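Local atomic coordinates of NTF2-like Protein (Anabaena variabilis ATCC 29413, PDB entry 3DMC), a protein that is of unknown function but has the cone-shaped NTF2-like fold of SnoaL-like domains, which probably encloses a pocket for a small molecule. Residues Phe41-Met47 / Tyr123-Phe127; Trp30-Leu34 / Ala60-Phe64. All blocks are in the same frame, centred on the assembly; numbering follows the deposited sequence.

Interaction 1 of 2, residues Phe41-Met47 / Tyr123-Phe127; sequences FTFWFPM and YREYF
Phe45 and Glu125 both swing CG to the side opposite their own backbone N (chi1 -173° and -175°), which lays the two side chains alongside each other, pointing the same way. They stand on neighbouring strands, 41-45 and 119-127, the parallel pair within the otherwise antiparallel sheet of the NTF2-like fold. The backbone ladder runs from Tyr123 N to Thr42 O (3.0 Å), from Trp44 N to Tyr123 O (2.8 Å) and from Glu125 N to Trp44 O (3.1 Å). Tyr123 O accepts a second bond, from a water that also meets Thr42 OG1. Phe43 and Tyr123 share one face of the sheet; Trp44 and Arg124 occupy the other, where Arg124 forms salt bridges through NH2 with Asp114 and through NE with Glu93 of the second subunit, NH2 being also hydrogen-bonded to Ser112 OG.

The carboxylate of Glu125 lies at the edge of the Phe45 ring, OE1 3.7 Å from CE1, so that oxygen faces the slightly positive ring hydrogens. Tyr123 OH donates to the same OE1 at 2.8 Å and fixes the rotation of the carboxylate. Pro46, lacking an N-H, suits the place where the strand ends. Phe127 turns its edge to the face of Phe45 in an offset edge-to-face pair, the planes 78° apart, while Pro46 CG sits over the Phe127 ring, 3.8 Å from its centroid.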
loop_
_atom_site.group_PDB
_atom_site.type_symbol
_atom_site.label_atom_id
_atom_site.label_comp_id
_atom_site.label_asym_id
_atom_site.label_seq_id
_atom_site.Cartn_x
_atom_site.Cartn_y
_atom_site.Cartn_z
ATOM N N PHE A 41 4.955 11.193 16.334
ATOM C CA PHE A 41 4.335 10.819 15.047
ATOM C C PHE A 41 5.306 11.023 13.877
ATOM O O PHE A 41 5.941 12.070 13.773
ATOM C CB PHE A 41 3.082 11.665 14.801
ATOM C CG PHE A 41 2.400 11.373 13.489
ATOM C CD1 PHE A 41 1.629 10.238 13.342
ATOM C CD2 PHE A 41 2.526 12.247 12.398
ATOM C CE1 PHE A 41 0.975 9.968 12.110
ATOM C CE2 PHE A 41 1.865 11.990 11.172
ATOM C CZ PHE A 41 1.100 10.833 11.048
ATOM N N THR A 42 5.406 10.022 12.997
ATOM C CA THR A 42 6.179 10.189 11.747
ATOM C C THR A 42 5.315 9.795 10.581
ATOM O O THR A 42 4.334 9.064 10.731
ATOM C CB THR A 42 7.429 9.314 11.681
ATOM O OG1 THR A 42 7.050 7.940 11.463
ATOM C CG2 THR A 42 8.282 9.455 12.925
ATOM N N PHE A 43 5.639 10.341 9.433
ATOM C CA PHE A 43 4.865 9.995 8.222
ATOM C C PHE A 43 5.802 9.956 7.046
ATOM O O PHE A 43 6.736 10.745 6.936
ATOM C CB PHE A 43 3.673 10.926 7.952
ATOM C CG PHE A 43 4.028 12.393 7.730
ATOM C CD1 PHE A 43 4.340 13.224 8.800
ATOM C CD2 PHE A 43 4.007 12.952 6.478
ATOM C CE1 PHE A 43 4.643 14.560 8.592
ATOM C CE2 PHE A 43 4.321 14.282 6.278
ATOM C CZ PHE A 43 4.632 15.079 7.349
ATOM N N TRP A 44 5.537 9.003 6.176
ATOM C CA TRP A 44 6.332 8.817 4.949
ATOM C C TRP A 44 5.436 9.104 3.733
ATOM O O TRP A 44 4.305 8.627 3.652
ATOM C CB TRP A 44 6.841 7.370 4.868
ATOM C CG TRP A 44 8.303 7.192 4.688
ATOM C CD1 TRP A 44 9.210 6.893 5.663
ATOM C CD2 TRP A 44 9.042 7.255 3.460
ATOM N NE1 TRP A 44 10.456 6.792 5.124
ATOM C CE2 TRP A 44 10.389 7.010 3.774
ATOM C CE3 TRP A 44 8.703 7.524 2.139
ATOM C CZ2 TRP A 44 11.397 7.007 2.809
ATOM C CZ3 TRP A 44 9.715 7.515 1.168
ATOM C CH2 TRP A 44 11.050 7.274 1.523
ATOM N N PHE A 45 5.970 9.873 2.795
ATOM C CA PHE A 45 5.248 10.267 1.586
ATOM C C PHE A 45 6.161 10.131 0.339
ATOM O O PHE A 45 7.357 10.259 0.421
ATOM C CB PHE A 45 4.679 11.682 1.791
ATOM C CG PHE A 45 3.771 12.159 0.694
ATOM C CD1 PHE A 45 2.420 11.855 0.709
ATOM C CD2 PHE A 45 4.266 12.947 -0.340
ATOM C CE1 PHE A 45 1.579 12.320 -0.298
ATOM C CE2 PHE A 45 3.433 13.403 -1.343
ATOM C CZ PHE A 45 2.092 13.095 -1.322
ATOM N N PRO A 46 5.581 9.811 -0.833
ATOM C CA PRO A 46 6.468 9.349 -1.892
ATOM C C PRO A 46 7.313 10.368 -2.610
ATOM O O PRO A 46 8.370 10.020 -3.125
ATOM C CB PRO A 46 5.496 8.695 -2.896
ATOM C CG PRO A 46 4.294 8.352 -2.072
ATOM C CD PRO A 46 4.176 9.468 -1.101
HETATM N N MSE A 47 6.832 11.601 -2.665
HETATM C CA MSE A 47 7.453 12.625 -3.519
HETATM C C MSE A 47 7.206 14.041 -3.066
HETATM O O MSE A 47 6.327 14.343 -2.266
HETATM C CB MSE A 47 6.994 12.475 -4.989
HETATM C CG MSE A 47 5.559 12.819 -5.244
HETATM SE SE MSE A 47 5.100 12.594 -7.163
HETATM C CE MSE A 47 4.723 14.421 -7.718
ATOM N N TYR A 123 2.465 6.915 9.886
ATOM C CA TYR A 123 1.667 6.962 8.673
ATOM C C TYR A 123 2.566 6.775 7.467
ATOM O O TYR A 123 3.626 7.347 7.396
ATOM C CB TYR A 123 0.984 8.342 8.653
ATOM C CG TYR A 123 0.278 8.805 7.401
ATOM C CD1 TYR A 123 0.979 9.150 6.237
ATOM C CD2 TYR A 123 -1.086 8.971 7.404
ATOM C CE1 TYR A 123 0.313 9.638 5.104
ATOM C CE2 TYR A 123 -1.756 9.439 6.293
ATOM C CZ TYR A 123 -1.061 9.799 5.155
ATOM O OH TYR A 123 -1.785 10.254 4.075
ATOM N N ARG A 124 2.101 5.978 6.509
ATOM C CA ARG A 124 2.796 5.761 5.259
ATOM C C ARG A 124 1.771 5.735 4.149
ATOM O O ARG A 124 0.748 5.034 4.274
ATOM C CB ARG A 124 3.541 4.428 5.263
ATOM C CG ARG A 124 4.654 4.343 6.333
ATOM C CD ARG A 124 5.045 2.873 6.637
ATOM N NE ARG A 124 3.931 2.180 7.263
ATOM C CZ ARG A 124 3.595 2.347 8.527
ATOM N NH1 ARG A 124 4.376 3.102 9.307
ATOM N NH2 ARG A 124 2.535 1.734 9.010
ATOM N N GLU A 125 2.055 6.529 3.126
ATOM C CA GLU A 125 1.225 6.649 1.929
ATOM C C GLU A 125 1.895 6.114 0.675
ATOM O O GLU A 125 3.072 6.376 0.385
ATOM C CB GLU A 125 0.761 8.100 1.725
ATOM C CG GLU A 125 -0.199 8.204 0.535
ATOM C CD GLU A 125 -0.916 9.530 0.383
ATOM O OE1 GLU A 125 -1.060 10.281 1.370
ATOM O OE2 GLU A 125 -1.357 9.796 -0.762
ATOM N N TYR A 126 1.096 5.337 -0.062
ATOM C CA TYR A 126 1.521 4.708 -1.328
ATOM C C TYR A 126 0.504 5.019 -2.440
ATOM O O TYR A 126 -0.712 5.018 -2.195
ATOM C CB TYR A 126 1.607 3.184 -1.182
ATOM C CG TYR A 126 2.461 2.648 -0.049
ATOM C CD1 TYR A 126 1.984 2.594 1.277
ATOM C CD2 TYR A 126 3.757 2.174 -0.298
ATOM C CE1 TYR A 126 2.754 2.060 2.296
ATOM C CE2 TYR A 126 4.557 1.661 0.752
ATOM C CZ TYR A 126 4.041 1.622 2.055
ATOM O OH TYR A 126 4.820 1.101 3.082
ATOM N N PHE A 127 1.010 5.289 -3.642
ATOM C CA PHE A 127 0.177 5.614 -4.827
ATOM C C PHE A 127 -0.039 4.354 -5.669
ATOM O O PHE A 127 0.928 3.672 -6.011
ATOM C CB PHE A 127 0.865 6.650 -5.756
ATOM C CG PHE A 127 1.251 7.969 -5.107
ATOM C CD1 PHE A 127 0.633 8.415 -3.956
ATOM C CD2 PHE A 127 2.173 8.795 -5.722
ATOM C CE1 PHE A 127 0.973 9.672 -3.387
ATOM C CE2 PHE A 127 2.517 10.037 -5.186
ATOM C CZ PHE A 127 1.920 10.476 -4.017
HETATM O O HOH W 1 6.437 7.029 8.859
#

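Interaction 2 of 2, residues Trp30-Leu34 / Ala60-Phe64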
loop_
_atom_site.group_PDB
_atom_site.type_symbol
_atom_site.label_atom_id
_atom_site.label_comp_id
_atom_site.label_asym_id
_atom_site.label_seq_id
_atom_site.Cartn_x
_atom_site.Cartn_y
_atom_site.Cartn_z
ATOM N N TRP A 30 -8.439 19.347 9.816
ATOM C CA TRP A 30 -7.570 18.235 10.223
ATOM C C TRP A 30 -7.359 18.107 11.743
ATOM O O TRP A 30 -6.688 17.175 12.195
ATOM C CB TRP A 30 -6.218 18.356 9.514
ATOM C CG TRP A 30 -6.321 18.059 8.061
ATOM C CD1 TRP A 30 -6.428 18.953 7.039
ATOM C CD2 TRP A 30 -6.344 16.762 7.465
ATOM N NE1 TRP A 30 -6.539 18.286 5.839
ATOM C CE2 TRP A 30 -6.475 16.942 6.077
ATOM C CE3 TRP A 30 -6.245 15.464 7.972
ATOM C CZ2 TRP A 30 -6.504 15.869 5.195
ATOM C CZ3 TRP A 30 -6.284 14.401 7.099
ATOM C CH2 TRP A 30 -6.412 14.610 5.728
ATOM N N GLN A 31 -7.934 19.012 12.540
ATOM C CA GLN A 31 -7.618 18.983 13.981
ATOM C C GLN A 31 -7.943 17.654 14.649
ATOM O O GLN A 31 -7.204 17.177 15.510
ATOM C CB GLN A 31 -8.261 20.141 14.752
ATOM C CG GLN A 31 -7.563 20.360 16.083
ATOM C CD GLN A 31 -6.067 20.601 15.911
ATOM O OE1 GLN A 31 -5.654 21.488 15.158
ATOM N NE2 GLN A 31 -5.249 19.811 16.604
ATOM N N LYS A 32 -9.034 17.029 14.234
ATOM C CA LYS A 32 -9.520 15.823 14.912
ATOM C C LYS A 32 -8.538 14.688 14.635
ATOM O O LYS A 32 -8.208 13.904 15.520
ATOM C CB LYS A 32 -10.954 15.467 14.506
ATOM C CG LYS A 32 -11.975 16.382 15.158
ATOM C CD LYS A 32 -13.329 15.741 15.239
ATOM C CE LYS A 32 -14.355 16.674 15.898
ATOM N NZ LYS A 32 -14.044 16.937 17.334
ATOM N N PHE A 33 -8.068 14.626 13.386
ATOM C CA PHE A 33 -7.045 13.636 13.002
ATOM C C PHE A 33 -5.740 13.890 13.767
ATOM O O PHE A 33 -5.150 12.978 14.334
ATOM C CB PHE A 33 -6.796 13.623 11.479
ATOM C CG PHE A 33 -5.830 12.577 11.059
ATOM C CD1 PHE A 33 -6.174 11.229 11.169
ATOM C CD2 PHE A 33 -4.584 12.913 10.539
ATOM C CE1 PHE A 33 -5.294 10.228 10.774
ATOM C CE2 PHE A 33 -3.705 11.915 10.158
ATOM C CZ PHE A 33 -4.070 10.562 10.289
ATOM N N LEU A 34 -5.306 15.143 13.791
ATOM C CA LEU A 34 -4.046 15.518 14.436
ATOM C C LEU A 34 -4.057 15.183 15.926
ATOM O O LEU A 34 -3.057 14.760 16.505
ATOM C CB LEU A 34 -3.770 17.020 14.262
ATOM C CG LEU A 34 -3.400 17.497 12.865
ATOM C CD1 LEU A 34 -3.414 19.014 12.793
ATOM C CD2 LEU A 34 -2.031 16.946 12.434
ATOM N N ALA A 60 3.394 17.509 10.500
ATOM C CA ALA A 60 2.176 16.783 10.030
ATOM C C ALA A 60 1.102 17.792 9.633
ATOM O O ALA A 60 0.474 17.687 8.584
ATOM C CB ALA A 60 1.655 15.858 11.109
ATOM N N LYS A 61 0.909 18.790 10.474
ATOM C CA LYS A 61 -0.071 19.846 10.172
ATOM C C LYS A 61 0.243 20.565 8.862
ATOM O O LYS A 61 -0.636 20.855 8.038
ATOM C CB LYS A 61 -0.164 20.872 11.306
ATOM C CG LYS A 61 -1.270 21.852 11.045
ATOM C CD LYS A 61 -1.739 22.580 12.282
ATOM C CE LYS A 61 -2.878 23.540 11.929
ATOM N NZ LYS A 61 -2.918 24.728 12.835
ATOM N N GLU A 62 1.517 20.824 8.650
ATOM C CA GLU A 62 1.939 21.501 7.425
ATOM C C GLU A 62 1.514 20.638 6.238
ATOM O O GLU A 62 0.901 21.101 5.283
ATOM C CB GLU A 62 3.437 21.714 7.410
ATOM C CG GLU A 62 3.893 22.608 8.559
ATOM C CD GLU A 62 5.399 22.810 8.623
ATOM O OE1 GLU A 62 6.135 22.274 7.760
ATOM O OE2 GLU A 62 5.834 23.519 9.553
ATOM N N PHE A 63 1.879 19.374 6.340
ATOM C CA PHE A 63 1.576 18.395 5.277
ATOM C C PHE A 63 0.065 18.339 4.949
ATOM O O PHE A 63 -0.391 18.465 3.777
ATOM C CB PHE A 63 2.065 17.009 5.690
ATOM C CG PHE A 63 1.649 15.945 4.745
ATOM C CD1 PHE A 63 2.134 15.934 3.456
ATOM C CD2 PHE A 63 0.734 14.968 5.133
ATOM C CE1 PHE A 63 1.754 14.950 2.565
ATOM C CE2 PHE A 63 0.331 13.980 4.226
ATOM C CZ PHE A 63 0.863 13.976 2.948
ATOM N N PHE A 64 -0.744 18.165 5.988
ATOM C CA PHE A 64 -2.188 17.952 5.744
ATOM C C PHE A 64 -2.850 19.240 5.218
ATOM O O PHE A 64 -3.740 19.209 4.375
ATOM C CB PHE A 64 -2.850 17.368 6.991
ATOM C CG PHE A 64 -2.497 15.929 7.201
ATOM C CD1 PHE A 64 -2.831 14.986 6.235
ATOM C CD2 PHE A 64 -1.806 15.511 8.313
ATOM C CE1 PHE A 64 -2.502 13.632 6.405
ATOM C CE2 PHE A 64 -1.468 14.163 8.470
ATOM C CZ PHE A 64 -1.822 13.232 7.506
HETATM O O HOH W 2 -3.502 23.492 15.451
#
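Phe64, on helix 57-69, turns one face of its ring to both Trp30 and Phe33. Its CG lies anti to its own carbonyl carbon (chi1 -74°), an arrangement that goes with CB over one half of the indole and the phenyl ring against the other. The CB methylene sits over the face of the Trp30 five-membered ring, 3.6 Å from the centroid, in a CH-pi contact; the Phe64 ring forms an offset stack with the six-membered ring, centroids 4.4 Å apart. A broad indole suits this place because one residue can cover both parts of the phenylalanine. Its polar edge is also provided for: Trp30 NE1 is hydrogen-bonded to Ser68 OG, one turn further along the same helix, and merely passes near Phe64 O.

Phe33 approaches edge first. With CG set trans to the main-chain nitrogen (chi1 -177°), its ring reaches across so that CE2 lies 3.5 Å from Phe64 CZ, with the planes 84° apart in an offset edge-to-face pair. Phe63 covers the opposite face of Phe64, its CD2 above the ring centre.

Leu34 fills the other end of the contact with its two branches. CD2 meets Ala60 CB at 4.1 Å, where the small methyl leaves room for the leucine branch, and CD1 rests on the extended aliphatic chain of Lys61, 4.0 Å from CG. Lysine fits this margin because its methylenes pack while its ammonium goes outward; NZ and Gln31 OE1 are bridged by a water, each at 3.0 Å. The aromatic cluster of Trp30, Phe33 and Phe64, flanked by Leu34 on Ala60 and Lys61, joins the short helix 31-34 to helix 57-69, which lies on the curved sheet of the NTF2-like fold.

The segments interleave along the chain, in the order 30-34, 41-47, 60-64, 123-127, so interactions 1 and 2 close crossing loops. Their centres are about 13 Å apart, and they meet directly where helix 57-69 lies on strand 41-45. Phe41 and Phe43 pack on Ala60, and Phe43 and Phe45 pack on Phe63, with Phe45 CD1 3.5 Å from Phe63 CZ. Helix 57-69 therefore turns one side to the short helix of interaction 2 and another to the sheet of interaction 1, so the apolar contacts of the two interactions connect through Ala60 and Phe63. The other face of the strand pair packs against the second subunit, which does not touch the segments of interaction 2.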